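Local coordinates for protein putative prephenate dehydratase (Streptococcus mutans, PDB 4LUB) that probably catalyses the conversion of prephenate to phenylpyruvate, with loss of carbon dioxide and water, in the biosynthesis of phenylalanine, at residues 253-256 and 257-260. Numbering follows the deposited sequence.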
ATOM      1  N   PHE B 253     -12.735  -9.881  20.721  1.00 22.00           N
ATOM      2  CA  PHE B 253     -13.111  -8.648  21.410  1.00 23.58           C
ATOM      3  C   PHE B 253     -12.631  -7.403  20.669  1.00 19.95           C
ATOM      4  O   PHE B 253     -13.357  -6.412  20.595  1.00 21.00           O
ATOM      5  CB  PHE B 253     -12.596  -8.643  22.861  1.00 21.75           C
ATOM      6  CG  PHE B 253     -13.202  -9.726  23.724  1.00 24.24           C
ATOM      7  CD1 PHE B 253     -14.566  -9.753  23.953  1.00 22.29           C
ATOM      8  CD2 PHE B 253     -12.410 -10.684  24.330  1.00 16.15           C
ATOM      9  CE1 PHE B 253     -15.136 -10.737  24.738  1.00 25.05           C
ATOM     10  CE2 PHE B 253     -12.973 -11.665  25.128  1.00 22.08           C
ATOM     11  CZ  PHE B 253     -14.334 -11.691  25.332  1.00 24.17           C
ATOM     12  N   ALA B 254     -11.403  -7.438  20.158  1.00 19.58           N
ATOM     13  CA  ALA B 254     -10.906  -6.356  19.306  1.00 21.31           C
ATOM     14  C   ALA B 254     -11.887  -6.030  18.174  1.00 21.74           C
ATOM     15  O   ALA B 254     -12.235  -4.868  17.963  1.00 19.31           O
ATOM     16  CB  ALA B 254      -9.538  -6.703  18.735  1.00 21.74           C
ATOM     17  N   LEU B 255     -12.324  -7.059  17.451  1.00 18.30           N
ATOM     18  CA  LEU B 255     -13.315  -6.888  16.377  1.00 20.77           C
ATOM     19  C   LEU B 255     -14.642  -6.321  16.864  1.00 22.68           C
ATOM     20  O   LEU B 255     -15.242  -5.484  16.190  1.00 21.49           O
ATOM     21  CB  LEU B 255     -13.577  -8.212  15.651  1.00 19.52           C
ATOM     22  CG  LEU B 255     -12.359  -8.867  15.005  1.00 24.45           C
ATOM     23  CD1 LEU B 255     -12.704 -10.241  14.467  1.00 26.47           C
ATOM     24  CD2 LEU B 255     -11.818  -7.971  13.895  1.00 26.52           C
ATOM     25  N   GLU B 256     -15.124  -6.815  18.005  1.00 21.35           N
ATOM     26  CA  GLU B 256     -16.307  -6.241  18.651  1.00 21.24           C
ATOM     27  C   GLU B 256     -16.143  -4.744  18.931  1.00 21.43           C
ATOM     28  O   GLU B 256     -17.057  -3.961  18.675  1.00 21.54           O
ATOM     29  CB  GLU B 256     -16.648  -6.990  19.947  1.00 25.27           C
ATOM     30  CG  GLU B 256     -17.113  -8.426  19.737  1.00 28.72           C
ATOM     31  CD  GLU B 256     -17.587  -9.090  21.023  1.00 37.04           C
ATOM     32  OE1 GLU B 256     -17.781  -8.387  22.035  1.00 37.92           O
ATOM     33  OE2 GLU B 256     -17.736 -10.329  21.032  1.00 44.57           O
ATOM     34  N   GLU B 257     -14.996  -4.345  19.473  1.00 21.17           N
ATOM     35  CA  GLU B 257     -14.740  -2.921  19.693  1.00 20.72           C
ATOM     36  C   GLU B 257     -14.750  -2.093  18.394  1.00 20.84           C
ATOM     37  O   GLU B 257     -15.278  -0.983  18.373  1.00 22.25           O
ATOM     38  CB  GLU B 257     -13.417  -2.700  20.443  1.00 17.85           C
ATOM     39  CG  GLU B 257     -13.297  -1.260  20.951  1.00 20.98           C
ATOM     40  CD  GLU B 257     -12.083  -0.984  21.826  1.00 21.85           C
ATOM     41  OE1 GLU B 257     -11.306  -1.916  22.150  1.00 19.89           O
ATOM     42  OE2 GLU B 257     -11.901   0.202  22.170  1.00 22.75           O
ATOM     43  N   LEU B 258     -14.137  -2.604  17.331  1.00 19.97           N
ATOM     44  CA  LEU B 258     -14.243  -1.949  16.024  1.00 21.80           C
ATOM     45  C   LEU B 258     -15.696  -1.642  15.664  1.00 23.19           C
ATOM     46  O   LEU B 258     -16.038  -0.498  15.337  1.00 24.53           O
ATOM     47  CB  LEU B 258     -13.606  -2.803  14.927  1.00 20.61           C
ATOM     48  CG  LEU B 258     -12.087  -2.959  14.961  1.00 23.09           C
ATOM     49  CD1 LEU B 258     -11.599  -3.638  13.691  1.00 20.39           C
ATOM     50  CD2 LEU B 258     -11.418  -1.607  15.110  1.00 23.44           C
ATOM     51  N   THR B 259     -16.539  -2.670  15.704  1.00 24.54           N
ATOM     52  CA  THR B 259     -17.980  -2.511  15.510  1.00 28.15           C
ATOM     53  C   THR B 259     -18.593  -1.427  16.403  1.00 29.80           C
ATOM     54  O   THR B 259     -19.312  -0.553  15.919  1.00 25.88           O
ATOM     55  CB  THR B 259     -18.716  -3.847  15.736  1.00 32.07           C
ATOM     56  OG1 THR B 259     -18.138  -4.846  14.884  1.00 30.70           O
ATOM     57  CG2 THR B 259     -20.190  -3.714  15.378  1.00 34.27           C
ATOM     58  N   SER B 260     -18.310  -1.485  17.701  1.00 30.97           N
ATOM     59  CA  SER B 260     -18.814  -0.480  18.631  1.00 30.55           C
ATOM     60  C   SER B 260     -18.354   0.939  18.288  1.00 30.07           C
ATOM     61  O   SER B 260     -19.035   1.904  18.624  1.00 32.19           O
ATOM     62  CB  SER B 260     -18.398  -0.828  20.070  1.00 31.64           C
ATOM     63  OG  SER B 260     -17.120  -0.291  20.387  1.00 32.88           O
TER
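L255 O meets two groups of T259 one helical turn later. The amide is the firm partner, T259 N standing 3.1 Å from L255 O. Its N-H...O angle is 175°. T259 OG1 lies 3.2 Å from L255 O, but whether its single proton is given to this oxygen or to another acceptor is not settled. T259 brings OG1 back over the preceding turn because this atom lies anti to its own carbonyl carbon, beside the backbone N, while CG2 takes the position anti to N. Three further i to i+4 backbone bonds run alongside: E257 N to F253 O and S260 N to E256 O, each 2.9 Å, and L258 N to A254 O. They make 253-260 an unbroken alpha-helical stretch of helix 248-261, in the ACT domain, whose two helices pack on one face of an antiparallel sheet. A254, L255 and L258 form the buried side: L255 reaches L196 and Y265 of the sheet, whereas L258 is shared between L198 and the other helix, 208-216, at T214 and F215. Between the two leucines the methyls L255 CD2 and L258 CD1 converge to 4.3 Å, a light apolar touch. E257 CB rests 3.5 Å from A254 O, and with CG anti to the backbone N (chi1 -167°) the extended chain carries the carboxylate away from the turn, where OE1 forms a salt bridge with R218 NH1 and accepts a hydrogen bond from W217 NE1; this paired grip probably favours the charged form. Near the helix's C-terminal end, S260 OG donates a hydrogen bond of 2.8 Å back to E257 O, within the same turn, meeting the carbonyl oxygen well off its axis, at a C=O...OG angle of 119°.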